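Local coordinates for RabGAP/TBC protein (Chlamydomonas reinhardtii, PDB 4P17) that belongs to the TBC family of Rab GTPase-activating proteins and may act on Rab GTPases in the flagellum, although its function is not established, at residues T230-L234 against C235-V239; V148-R152 against A153-I157; N74-W77 against M78-G82; N166-E169 against E170-F173; M303-A306 against F307-I310. All coordinates share one frame; numbering follows the deposited sequence.

Contact 1 of 5, residues T230-L234 against C235-V239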
# COMPACT_ATOMS: atom_id res chain seq x y z
N THR A 230 -12.32 2.84 4.44
CA THR A 230 -12.00 4.13 3.83
C THR A 230 -10.52 4.37 3.97
O THR A 230 -9.85 4.59 2.97
CB THR A 230 -12.76 5.31 4.47
OG1 THR A 230 -14.14 5.25 4.08
CG2 THR A 230 -12.16 6.65 4.01
N ASP A 231 -9.99 4.28 5.19
CA ASP A 231 -8.55 4.46 5.34
C ASP A 231 -7.81 3.33 4.62
O ASP A 231 -6.70 3.52 4.15
CB ASP A 231 -8.13 4.50 6.80
CG ASP A 231 -8.60 5.77 7.51
OD1 ASP A 231 -8.79 6.83 6.85
OD2 ASP A 231 -8.78 5.72 8.75
N TRP A 232 -8.41 2.15 4.53
CA TRP A 232 -7.70 1.06 3.89
C TRP A 232 -7.42 1.47 2.46
O TRP A 232 -6.32 1.29 1.93
CB TRP A 232 -8.48 -0.24 3.90
CG TRP A 232 -8.52 -0.93 5.21
CD1 TRP A 232 -7.83 -0.60 6.35
CD2 TRP A 232 -9.29 -2.08 5.52
NE1 TRP A 232 -8.12 -1.50 7.34
CE2 TRP A 232 -9.01 -2.42 6.86
CE3 TRP A 232 -10.18 -2.88 4.78
CZ2 TRP A 232 -9.61 -3.51 7.49
CZ3 TRP A 232 -10.78 -3.96 5.42
CH2 TRP A 232 -10.49 -4.25 6.77
N TYR A 233 -8.46 2.01 1.84
CA TYR A 233 -8.41 2.31 0.44
C TYR A 233 -7.59 3.56 0.15
O TYR A 233 -6.67 3.54 -0.69
CB TYR A 233 -9.80 2.50 -0.05
CG TYR A 233 -10.61 1.25 -0.22
CD1 TYR A 233 -10.05 -0.01 -0.19
CD2 TYR A 233 -11.97 1.36 -0.46
CE1 TYR A 233 -10.84 -1.13 -0.42
CE2 TYR A 233 -12.74 0.28 -0.67
CZ TYR A 233 -12.20 -0.96 -0.65
OH TYR A 233 -13.05 -2.03 -0.91
N LEU A 234 -7.93 4.64 0.84
CA LEU A 234 -7.25 5.91 0.54
C LEU A 234 -5.74 5.83 0.84
O LEU A 234 -4.92 6.41 0.13
CB LEU A 234 -7.85 7.07 1.34
CG LEU A 234 -9.28 7.49 1.02
CD1 LEU A 234 -9.73 8.57 2.00
CD2 LEU A 234 -9.38 7.97 -0.43
N CYS A 235 -5.39 5.15 1.91
CA CYS A 235 -3.98 5.07 2.32
C CYS A 235 -3.31 3.83 1.81
O CYS A 235 -2.18 3.57 2.15
CB CYS A 235 -3.87 5.13 3.84
SG CYS A 235 -4.57 6.66 4.50
N LEU A 236 -4.00 3.06 0.99
CA LEU A 236 -3.49 1.82 0.44
C LEU A 236 -2.91 0.93 1.52
O LEU A 236 -1.81 0.42 1.37
CB LEU A 236 -2.41 2.08 -0.60
CG LEU A 236 -2.79 3.11 -1.64
CD1 LEU A 236 -1.55 3.42 -2.48
CD2 LEU A 236 -3.93 2.56 -2.46
N PHE A 237 -3.68 0.77 2.60
CA PHE A 237 -3.34 -0.01 3.80
C PHE A 237 -2.17 0.50 4.62
O PHE A 237 -1.81 -0.14 5.61
CB PHE A 237 -3.10 -1.49 3.42
CG PHE A 237 -4.30 -2.15 2.78
CD1 PHE A 237 -5.44 -2.43 3.52
CD2 PHE A 237 -4.30 -2.45 1.42
CE1 PHE A 237 -6.55 -3.01 2.92
CE2 PHE A 237 -5.41 -3.00 0.81
CZ PHE A 237 -6.53 -3.30 1.56
N SER A 238 -1.58 1.65 4.27
CA SER A 238 -0.31 2.01 4.84
C SER A 238 -0.42 2.39 6.32
O SER A 238 0.57 2.29 7.04
CB SER A 238 0.38 3.15 4.05
OG SER A 238 -0.41 4.34 3.95
N VAL A 239 -1.61 2.82 6.77
CA VAL A 239 -1.81 3.17 8.18
C VAL A 239 -2.56 2.06 8.95
O VAL A 239 -3.02 2.29 10.06
CB VAL A 239 -2.60 4.48 8.37
CG1 VAL A 239 -2.00 5.62 7.51
CG2 VAL A 239 -4.05 4.31 8.01
O HOH W 1 -4.53 2.12 5.70

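Contact 2 of 5, residues V148-R152 against A153-I157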
# COMPACT_ATOMS: atom_id res chain seq x y z
N VAL A 148 -4.93 17.51 -8.32
CA VAL A 148 -4.99 16.64 -7.16
C VAL A 148 -4.41 17.36 -5.94
O VAL A 148 -4.96 17.34 -4.84
CB VAL A 148 -4.22 15.31 -7.44
CG1 VAL A 148 -3.99 14.52 -6.16
CG2 VAL A 148 -4.97 14.48 -8.44
N GLY A 149 -3.28 18.02 -6.17
CA GLY A 149 -2.55 18.71 -5.12
C GLY A 149 -1.95 17.77 -4.10
O GLY A 149 -1.07 16.95 -4.40
N TYR A 150 -2.39 17.93 -2.87
CA TYR A 150 -1.98 17.05 -1.78
C TYR A 150 -3.22 16.72 -0.96
O TYR A 150 -4.11 17.57 -0.83
CB TYR A 150 -0.89 17.71 -0.90
CG TYR A 150 -0.65 17.04 0.45
CD1 TYR A 150 0.13 15.91 0.55
CD2 TYR A 150 -1.19 17.56 1.62
CE1 TYR A 150 0.37 15.28 1.76
CE2 TYR A 150 -0.96 16.94 2.85
CZ TYR A 150 -0.18 15.81 2.92
OH TYR A 150 0.05 15.19 4.13
N VAL A 151 -3.29 15.48 -0.46
CA VAL A 151 -4.24 15.08 0.59
C VAL A 151 -3.53 14.17 1.58
O VAL A 151 -2.57 13.52 1.26
CB VAL A 151 -5.51 14.35 0.02
CG1 VAL A 151 -6.32 15.29 -0.85
CG2 VAL A 151 -5.13 13.06 -0.72
N ARG A 152 -4.02 14.13 2.82
CA ARG A 152 -3.33 13.53 3.94
C ARG A 152 -2.92 12.07 3.68
O ARG A 152 -1.80 11.65 3.97
CB ARG A 152 -4.25 13.64 5.16
CG ARG A 152 -3.80 12.96 6.40
CD ARG A 152 -4.81 13.35 7.49
NE ARG A 152 -4.75 12.51 8.68
CZ ARG A 152 -5.76 12.35 9.53
NH1 ARG A 152 -6.92 12.97 9.32
NH2 ARG A 152 -5.62 11.56 10.59
N ALA A 153 -3.83 11.33 3.04
CA ALA A 153 -3.59 9.95 2.65
C ALA A 153 -2.22 9.77 2.00
O ALA A 153 -1.55 8.78 2.21
CB ALA A 153 -4.70 9.48 1.67
N MET A 154 -1.82 10.73 1.19
CA MET A 154 -0.58 10.61 0.43
C MET A 154 0.65 10.68 1.34
O MET A 154 1.72 10.24 0.96
CB MET A 154 -0.53 11.68 -0.66
CG MET A 154 -1.60 11.52 -1.76
SD MET A 154 -1.98 13.09 -2.62
CE MET A 154 -0.46 13.30 -3.57
N ASN A 155 0.51 11.20 2.55
CA ASN A 155 1.68 11.33 3.43
C ASN A 155 2.25 9.97 3.78
O ASN A 155 3.41 9.68 3.50
CB ASN A 155 1.32 12.11 4.70
CG ASN A 155 2.55 12.60 5.43
OD1 ASN A 155 3.29 11.82 6.04
ND2 ASN A 155 2.75 13.90 5.44
N THR A 156 1.42 9.07 4.31
CA THR A 156 1.95 7.78 4.73
C THR A 156 2.27 6.88 3.52
O THR A 156 3.19 6.07 3.56
CB THR A 156 0.98 7.05 5.74
OG1 THR A 156 -0.31 6.88 5.15
CG2 THR A 156 0.86 7.86 7.06
N ILE A 157 1.55 7.04 2.42
CA ILE A 157 1.91 6.35 1.17
C ILE A 157 3.35 6.68 0.74
O ILE A 157 4.16 5.82 0.48
CB ILE A 157 0.93 6.71 0.04
CG1 ILE A 157 -0.46 6.15 0.37
CG2 ILE A 157 1.39 6.11 -1.30
CD1 ILE A 157 -1.54 6.54 -0.59
O HOH W 2 -1.48 9.61 5.58

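Contact 3 of 5, residues N74-W77 against M78-G82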
# COMPACT_ATOMS: atom_id res chain seq x y z
N ASN A 74 12.14 -1.83 -5.91
CA ASN A 74 12.39 -0.65 -6.73
C ASN A 74 12.39 -1.09 -8.19
O ASN A 74 11.67 -0.54 -8.99
CB ASN A 74 13.71 0.03 -6.31
CG ASN A 74 13.90 1.41 -6.94
OD1 ASN A 74 13.40 1.68 -8.01
ND2 ASN A 74 14.64 2.27 -6.27
N TRP A 75 13.15 -2.14 -8.51
CA TRP A 75 13.25 -2.65 -9.88
C TRP A 75 11.88 -3.01 -10.48
O TRP A 75 11.49 -2.55 -11.57
CB TRP A 75 14.19 -3.88 -9.91
CG TRP A 75 14.42 -4.44 -11.28
CD1 TRP A 75 14.90 -3.77 -12.36
CD2 TRP A 75 14.19 -5.80 -11.70
NE1 TRP A 75 14.99 -4.63 -13.44
CE2 TRP A 75 14.55 -5.87 -13.06
CE3 TRP A 75 13.73 -6.94 -11.07
CZ2 TRP A 75 14.46 -7.06 -13.79
CZ3 TRP A 75 13.62 -8.10 -11.78
CH2 TRP A 75 14.00 -8.16 -13.12
N VAL A 76 11.14 -3.85 -9.76
CA VAL A 76 9.87 -4.33 -10.27
C VAL A 76 8.76 -3.29 -10.22
O VAL A 76 8.02 -3.14 -11.17
CB VAL A 76 9.41 -5.56 -9.46
CG1 VAL A 76 8.08 -6.08 -9.97
CG2 VAL A 76 10.46 -6.66 -9.52
N TRP A 77 8.60 -2.60 -9.10
CA TRP A 77 7.53 -1.62 -9.00
C TRP A 77 7.64 -0.53 -10.03
O TRP A 77 6.65 -0.10 -10.59
CB TRP A 77 7.52 -0.95 -7.65
CG TRP A 77 7.03 -1.80 -6.55
CD1 TRP A 77 6.61 -3.10 -6.62
CD2 TRP A 77 6.92 -1.41 -5.18
NE1 TRP A 77 6.26 -3.55 -5.36
CE2 TRP A 77 6.45 -2.52 -4.47
CE3 TRP A 77 7.21 -0.24 -4.48
CZ2 TRP A 77 6.21 -2.48 -3.09
CZ3 TRP A 77 6.99 -0.20 -3.12
CH2 TRP A 77 6.49 -1.31 -2.44
N MET A 78 8.85 -0.02 -10.21
CA MET A 78 9.05 1.13 -11.09
C MET A 78 8.74 0.75 -12.54
O MET A 78 8.24 1.57 -13.30
CB MET A 78 10.45 1.67 -10.97
CG MET A 78 10.78 2.33 -9.62
SD MET A 78 9.80 3.77 -9.16
CE MET A 78 10.36 4.97 -10.37
N GLU A 79 8.99 -0.50 -12.89
CA GLU A 79 8.64 -0.98 -14.24
C GLU A 79 7.15 -1.36 -14.38
O GLU A 79 6.45 -0.84 -15.25
CB GLU A 79 9.51 -2.19 -14.60
CG GLU A 79 9.23 -2.79 -15.98
CD GLU A 79 9.56 -1.84 -17.11
OE1 GLU A 79 10.24 -0.82 -16.86
OE2 GLU A 79 9.12 -2.10 -18.24
N THR A 80 6.64 -2.26 -13.54
CA THR A 80 5.24 -2.66 -13.71
C THR A 80 4.24 -1.50 -13.50
O THR A 80 3.18 -1.51 -14.10
CB THR A 80 4.85 -3.81 -12.74
OG1 THR A 80 5.02 -3.38 -11.38
CG2 THR A 80 5.71 -5.01 -12.95
N SER A 81 4.57 -0.51 -12.67
CA SER A 81 3.60 0.58 -12.41
C SER A 81 3.52 1.52 -13.60
O SER A 81 2.63 2.33 -13.69
CB SER A 81 4.00 1.42 -11.22
OG SER A 81 5.26 2.05 -11.49
N GLY A 82 4.51 1.44 -14.46
CA GLY A 82 4.65 2.40 -15.52
C GLY A 82 5.41 3.66 -15.14
O GLY A 82 5.53 4.57 -15.96

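Contact 4 of 5, residues N166-E169 against E170-F173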
# COMPACT_ATOMS: atom_id res chain seq x y z
N ASN A 166 14.40 2.43 -0.80
CA ASN A 166 15.74 2.76 -0.30
C ASN A 166 16.05 4.26 -0.29
O ASN A 166 17.18 4.73 -0.58
CB ASN A 166 16.78 2.00 -1.11
CG ASN A 166 16.37 0.56 -1.34
OD1 ASN A 166 15.78 -0.09 -0.47
ND2 ASN A 166 16.68 0.04 -2.52
N ARG A 167 15.04 5.03 0.10
CA ARG A 167 15.15 6.46 0.31
C ARG A 167 15.32 7.23 -0.99
O ARG A 167 15.75 8.39 -0.97
CB ARG A 167 16.29 6.79 1.27
CG ARG A 167 16.13 6.07 2.59
CD ARG A 167 17.24 6.39 3.58
NE ARG A 167 17.04 5.60 4.78
CZ ARG A 167 17.84 5.61 5.84
NH1 ARG A 167 18.93 6.37 5.85
NH2 ARG A 167 17.54 4.85 6.89
N ASN A 168 14.94 6.62 -2.10
CA ASN A 168 15.06 7.25 -3.42
C ASN A 168 13.86 8.15 -3.71
O ASN A 168 12.79 7.66 -4.09
CB ASN A 168 15.18 6.19 -4.50
CG ASN A 168 15.58 6.77 -5.84
OD1 ASN A 168 15.10 7.84 -6.23
ND2 ASN A 168 16.46 6.07 -6.55
N GLU A 169 14.04 9.45 -3.53
CA GLU A 169 12.94 10.40 -3.59
C GLU A 169 12.36 10.54 -4.99
O GLU A 169 11.15 10.66 -5.15
CB GLU A 169 13.37 11.77 -3.10
CG GLU A 169 14.09 11.75 -1.78
CD GLU A 169 14.72 13.06 -1.46
OE1 GLU A 169 14.30 14.08 -2.07
OE2 GLU A 169 15.64 13.07 -0.62
N GLU A 170 13.22 10.59 -6.01
CA GLU A 170 12.70 10.75 -7.35
C GLU A 170 11.92 9.49 -7.75
O GLU A 170 10.88 9.58 -8.41
CB GLU A 170 13.82 11.02 -8.37
CG GLU A 170 13.30 11.03 -9.78
CD GLU A 170 14.22 11.67 -10.79
OE1 GLU A 170 15.37 11.99 -10.44
OE2 GLU A 170 13.81 11.83 -11.95
N ALA A 171 12.39 8.33 -7.33
CA ALA A 171 11.64 7.10 -7.60
C ALA A 171 10.25 7.16 -6.96
O ALA A 171 9.24 6.80 -7.54
CB ALA A 171 12.40 5.90 -7.08
N ALA A 172 10.23 7.60 -5.73
CA ALA A 172 8.98 7.71 -5.00
C ALA A 172 8.04 8.69 -5.68
O ALA A 172 6.85 8.44 -5.82
CB ALA A 172 9.27 8.10 -3.56
N PHE A 173 8.58 9.81 -6.16
CA PHE A 173 7.81 10.77 -6.92
C PHE A 173 7.18 10.15 -8.20
O PHE A 173 6.01 10.34 -8.48
CB PHE A 173 8.69 11.96 -7.30
CG PHE A 173 8.03 12.93 -8.23
CD1 PHE A 173 7.25 13.97 -7.74
CD2 PHE A 173 8.22 12.81 -9.61
CE1 PHE A 173 6.65 14.88 -8.59
CE2 PHE A 173 7.60 13.69 -10.49
CZ PHE A 173 6.84 14.73 -9.99

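Contact 5 of 5, residues M303-A306 against F307-I310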
# COMPACT_ATOMS: atom_id res chain seq x y z
N MET A 303 -2.50 -12.64 1.09
CA MET A 303 -2.59 -12.52 -0.36
C MET A 303 -3.23 -13.79 -0.96
O MET A 303 -4.02 -13.74 -1.89
CB MET A 303 -1.24 -12.27 -0.98
CG MET A 303 -0.59 -10.98 -0.52
SD MET A 303 -1.70 -9.56 -0.60
CE MET A 303 -1.96 -9.27 -2.36
N ALA A 304 -2.85 -14.94 -0.43
CA ALA A 304 -3.43 -16.17 -0.92
C ALA A 304 -4.96 -16.15 -0.70
O ALA A 304 -5.75 -16.61 -1.55
CB ALA A 304 -2.80 -17.35 -0.24
N THR A 305 -5.38 -15.58 0.42
CA THR A 305 -6.81 -15.51 0.68
C THR A 305 -7.46 -14.51 -0.30
O THR A 305 -8.52 -14.79 -0.85
CB THR A 305 -7.13 -15.13 2.14
OG1 THR A 305 -6.54 -16.12 3.01
CG2 THR A 305 -8.63 -15.08 2.38
N ALA A 306 -6.80 -13.39 -0.55
CA ALA A 306 -7.33 -12.40 -1.50
C ALA A 306 -7.59 -12.97 -2.88
O ALA A 306 -8.52 -12.52 -3.59
CB ALA A 306 -6.37 -11.21 -1.61
N PHE A 307 -6.80 -13.96 -3.28
CA PHE A 307 -6.93 -14.51 -4.63
C PHE A 307 -7.60 -15.87 -4.69
O PHE A 307 -7.60 -16.48 -5.78
CB PHE A 307 -5.57 -14.64 -5.32
CG PHE A 307 -4.78 -13.36 -5.36
CD1 PHE A 307 -5.22 -12.28 -6.13
CD2 PHE A 307 -3.59 -13.25 -4.66
CE1 PHE A 307 -4.51 -11.10 -6.17
CE2 PHE A 307 -2.85 -12.08 -4.70
CZ PHE A 307 -3.33 -10.99 -5.45
N ASP A 308 -8.20 -16.35 -3.59
CA ASP A 308 -8.61 -17.76 -3.52
C ASP A 308 -9.82 -18.15 -4.36
O ASP A 308 -10.05 -19.33 -4.58
CB ASP A 308 -8.86 -18.22 -2.06
CG ASP A 308 -10.12 -17.63 -1.39
OD1 ASP A 308 -11.10 -17.21 -2.05
OD2 ASP A 308 -10.13 -17.63 -0.14
N HIS A 309 -10.60 -17.19 -4.84
CA HIS A 309 -11.75 -17.57 -5.70
C HIS A 309 -12.77 -18.50 -5.00
O HIS A 309 -13.57 -19.16 -5.67
CB HIS A 309 -11.28 -18.30 -6.97
CG HIS A 309 -10.32 -17.53 -7.83
ND1 HIS A 309 -9.35 -18.15 -8.58
CD2 HIS A 309 -10.21 -16.21 -8.07
CE1 HIS A 309 -8.67 -17.23 -9.24
NE2 HIS A 309 -9.17 -16.05 -8.96
N ILE A 310 -12.72 -18.59 -3.68
CA ILE A 310 -13.76 -19.32 -2.97
C ILE A 310 -15.00 -18.46 -3.07
O ILE A 310 -14.93 -17.27 -2.82
CB ILE A 310 -13.38 -19.59 -1.50
CG1 ILE A 310 -12.36 -20.73 -1.45
CG2 ILE A 310 -14.62 -19.96 -0.67
CD1 ILE A 310 -11.82 -21.05 -0.07
O HOH W 3 -10.79 -13.94 -4.75

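Contact 1 of 5, residues T230-L234 against C235-V239
Trp232 CA and Phe237 CA lie only 4.5 Å apart where helix 226-234 ends and the chain folds back on itself. Cys235 N still makes an ordinary helical bond to Asp231 O, whereas Phe237 N reaches back five residues to Trp232 O at 2.8 Å, in the carbonyl plane and on a lone pair. Inside that bond Leu236 N meets Tyr233 O at 3.2 Å, well above the carbonyl plane. Positive phi at Leu236 (49°) makes the reversal possible.

The side chains follow the same bend. With CG anti to its carbonyl carbon (chi1 -59°), Phe237 swings its ring back under the last helical turn, where Phe237 CE1 touches Trp232 CB at 3.5 Å. The two aromatic systems meet obliquely, their planes 42° apart, as neither a stack nor a T. Trp232 O sits 4.0 Å above the centre of the Phe237 ring, so the residue whose N-H binds this oxygen also covers it with a ring face. Leu236 turns the other way, against Ile157 and Leu253 of flanking helices, with CD2 3.4 Å from Tyr233 O.

Beyond, a type I' turn from Cys235 to Ser238 is doubly fastened: Cys235 O accepts from both Ser238 N and Ser238 OG, the hydroxyl at 2.6 Å on a lone pair. A water that donates to Asp231 O at 3.0 Å and accepts from Val239 N bridges the two segments. Nested six-to-one and five-to-two bonds around a residue of positive phi are the signature of the Schellman motif, here ending a helix inside the TBC fold.

Contact 2 of 5, residues V148-R152 against A153-I157
Val151 and Met154 meet where a loop leads into helix 153-164. The loop carries a Gly-Tyr-Val-Arg sequence that corresponds to the Gly-Tyr-X-Gln element of catalytically active TBC domains; Arg152 probably occupies the position of their glutamine finger.

Ala153 makes only a light contact, its methyl facing CG2 of Val151. Met154 does more. Its N donates to Val151 O at 2.9 Å, and its side chain folds back over the incoming loop: SD lies 3.7 Å from Val151 CG2 and takes a weak hydrogen bond from Val151 N. The chain then bends at chi3 (72°), bringing CE beside Gly149 O, while Leu138, Tyr141 and Leu176 of neighbouring helices also touch this methionine.

At Asn155 the contact becomes polar. The backbone N donates to Arg152 O at 2.7 Å, and the side-chain ND2 reaches Tyr150 OH at 3.3 Å. That oxygen lies almost in the amide plane, although ring and amide are turned 73° against each other. The phenol gets there because Tyr150 CG is anti to the backbone N (chi1 165°), carrying the ring obliquely across to Asn155, and its OH is also bonded to Asp114 OD2. Asn155 OD1 is held in turn by Thr118. A phenylalanine in place of Tyr150 would probably deprive Asp114 of a donor and Asn155 ND2 of an acceptor, leaving the amide to Thr118 and a weak bond to Ser115.

Thr156 pairs its hydroxyl with Ser238, while its backbone N is linked to the loop by one water, which donates to Arg152 O at 2.6 Å and accepts from Thr156 N at 3.2 Å.

Contact 3 of 5, residues N74-W77 against M78-G82
Asn74 and Met78 begin a run of helical backbone bonds in which Met78 N donates to Asn74 O at 3.1 Å. Glu79 N to Trp75 O is weak, but Thr80 N to Val76 O is short (2.9 Å) and nearly straight, with an N-H...O angle of 167°. Ser81 N to Trp77 O closes the series, after which Gly82, at positive phi, leaves the helical course and serves as the N-cap residue of helix 83-88.

Side-chain-to-backbone bonds concentrate at this end. Ser81 places OG between its own N and carbonyl carbon (chi1 62°), which aims the hydroxyl back at the preceding turn. There it donates to Trp77 O at 2.7 Å, so that this carbonyl is gripped twice by one residue, through N and through OG. The same OG is bonded to Ala83 N in the next helix. An alanine at Ser81 would probably leave Trp77 O with the backbone bond alone and rob Ala83 N of this partner, weakening the link between the two helices.

Van der Waals contacts make up the rest. Met78 CG, anti to the carbonyl carbon (chi1 -68°), lies 3.1 Å from Asn74 OD1 and as close to Asn74 O, the two oxygens meeting the methylene from the same side. Separately, the methyls Val76 CG1 and Thr80 CG2 meet at 4.0 Å.

Trp77 ties this helix outward, with NE1 bonded to Asp251 and its ring T-shaped against Phe254 of helix 243-256. Leu175 of helix 169-183 touches both Trp77 and Ser81, and helix 27-50 packs on Trp75 and Val76, placing this short helix between three others in an all-helical fold.

Contact 4 of 5, residues N166-E169 against E170-F173
Asn168 caps the start of helix 169-183 by accepting from Ala171 N. The bond to OD1 is 3.0 Å long and close to straight at the hydrogen (164°), although the donor approaches from above the side-chain carbonyl plane rather than within it. Asn168 achieves this with CG anti to its backbone N (chi1 -169°), which brings the amide to the N-H groups of the first turn. There its CG also rests 3.5 Å from Ala171 CB, so polar cap and methyl contact come from the same side chain. Ala171 has no polar side chain to return the bond, and the arrangement is an N-cap without the second half of a capping box.

The regular helical pattern takes over at once. Asn168 O accepts from Ala172 N at 3.0 Å and Glu169 O from Phe173 N at 2.9 Å, both donors tilted only modestly from the carbonyl planes. Asn168 thus supplies two acceptors to the opening turn, OD1 for one N-H and O for the next.

Both acids of this turn have polar partners. Glu169, extended beyond CG, forms a salt bridge through OE2 with Arg136, and Glu170 OE2 accepts from Trp174 NE1. Negative groups at the amino end of a helix would probably interact favourably with its dipole as well.

Around this turn, Glu169 rests on Ala133 and Val137 of helix 128-144 and on Leu162 of helix 153-164. Phe173 sends its ring edge-to-face against His144 and meets Tyr95 of helix 94-102 at an intermediate angle, so the capped end is wedged among three helices.

Contact 5 of 5, residues M303-A306 against F307-I310
Met303 and Phe307 form the compact half of this contact, at the close of helix 299-306. Their side chains lie side by side and point the same way. The methionine is bent at chi2 and chi3 (-48° and -69°), which curls its CE round to meet Phe307 CE2 and Phe307 CZ, each at 3.8 Å. Ser252 and Glu256 of helix 243-256 and Ile260 of helix 259-271 also pack on the phenylalanine, and Arg65 makes a cation-pi contact with its ring.

Hydrogen bonding is already slackening here. Phe307 N has a weak bond to Ala304 O at 3.3 Å, and its bond to Met303 O is less certain because that oxygen is modelled too near the ring. Asp308 N donates to Thr305 O at 3.2 Å, straight at the hydrogen (167°) yet far above the carbonyl plane.

The outer half is looser and wetter. A water donates to Ala306 O at 2.9 Å and accepts from His309 N, filling in where the helix has no further N-H to offer that carbonyl. Phe307 O stands 3.4 Å above the centre of the His309 ring. Further along, Asp308 OD1 accepts from Ile310 N at 2.7 Å, an Asx turn that fixes the side chain as the chain runs out to an exposed isoleucine.

Asp308 OD2 is only 3.3 Å from Thr305 O, a close approach of two acceptors. A carboxylate beside the carbonyl end of a helix is likely to be mildly unfavourable; Lys270 of helix 259-271 also touches Asp308 and may ease this.

In the fold
Following the chain from the N terminus, contact 3 comes first, joining helix 73-80 to helix 83-88. Contact 2 then closes the loop into helix 153-164, contact 4 starts the following helix 169-183, contact 1 ends helix 226-234, and contact 5 ends helix 299-306. All run in series; none nests within or crosses another. Two pairs nevertheless meet in space. Ser238 OG and Thr156 OG1, 2.8 Å apart in a probable hydrogen bond, join contacts 1 and 2, while Met78 SD packs 3.5 Å from Ala171 O between contacts 3 and 4. Contact 5 stands apart, its centre about 31 Å from that of contact 4, across the centre of the chain.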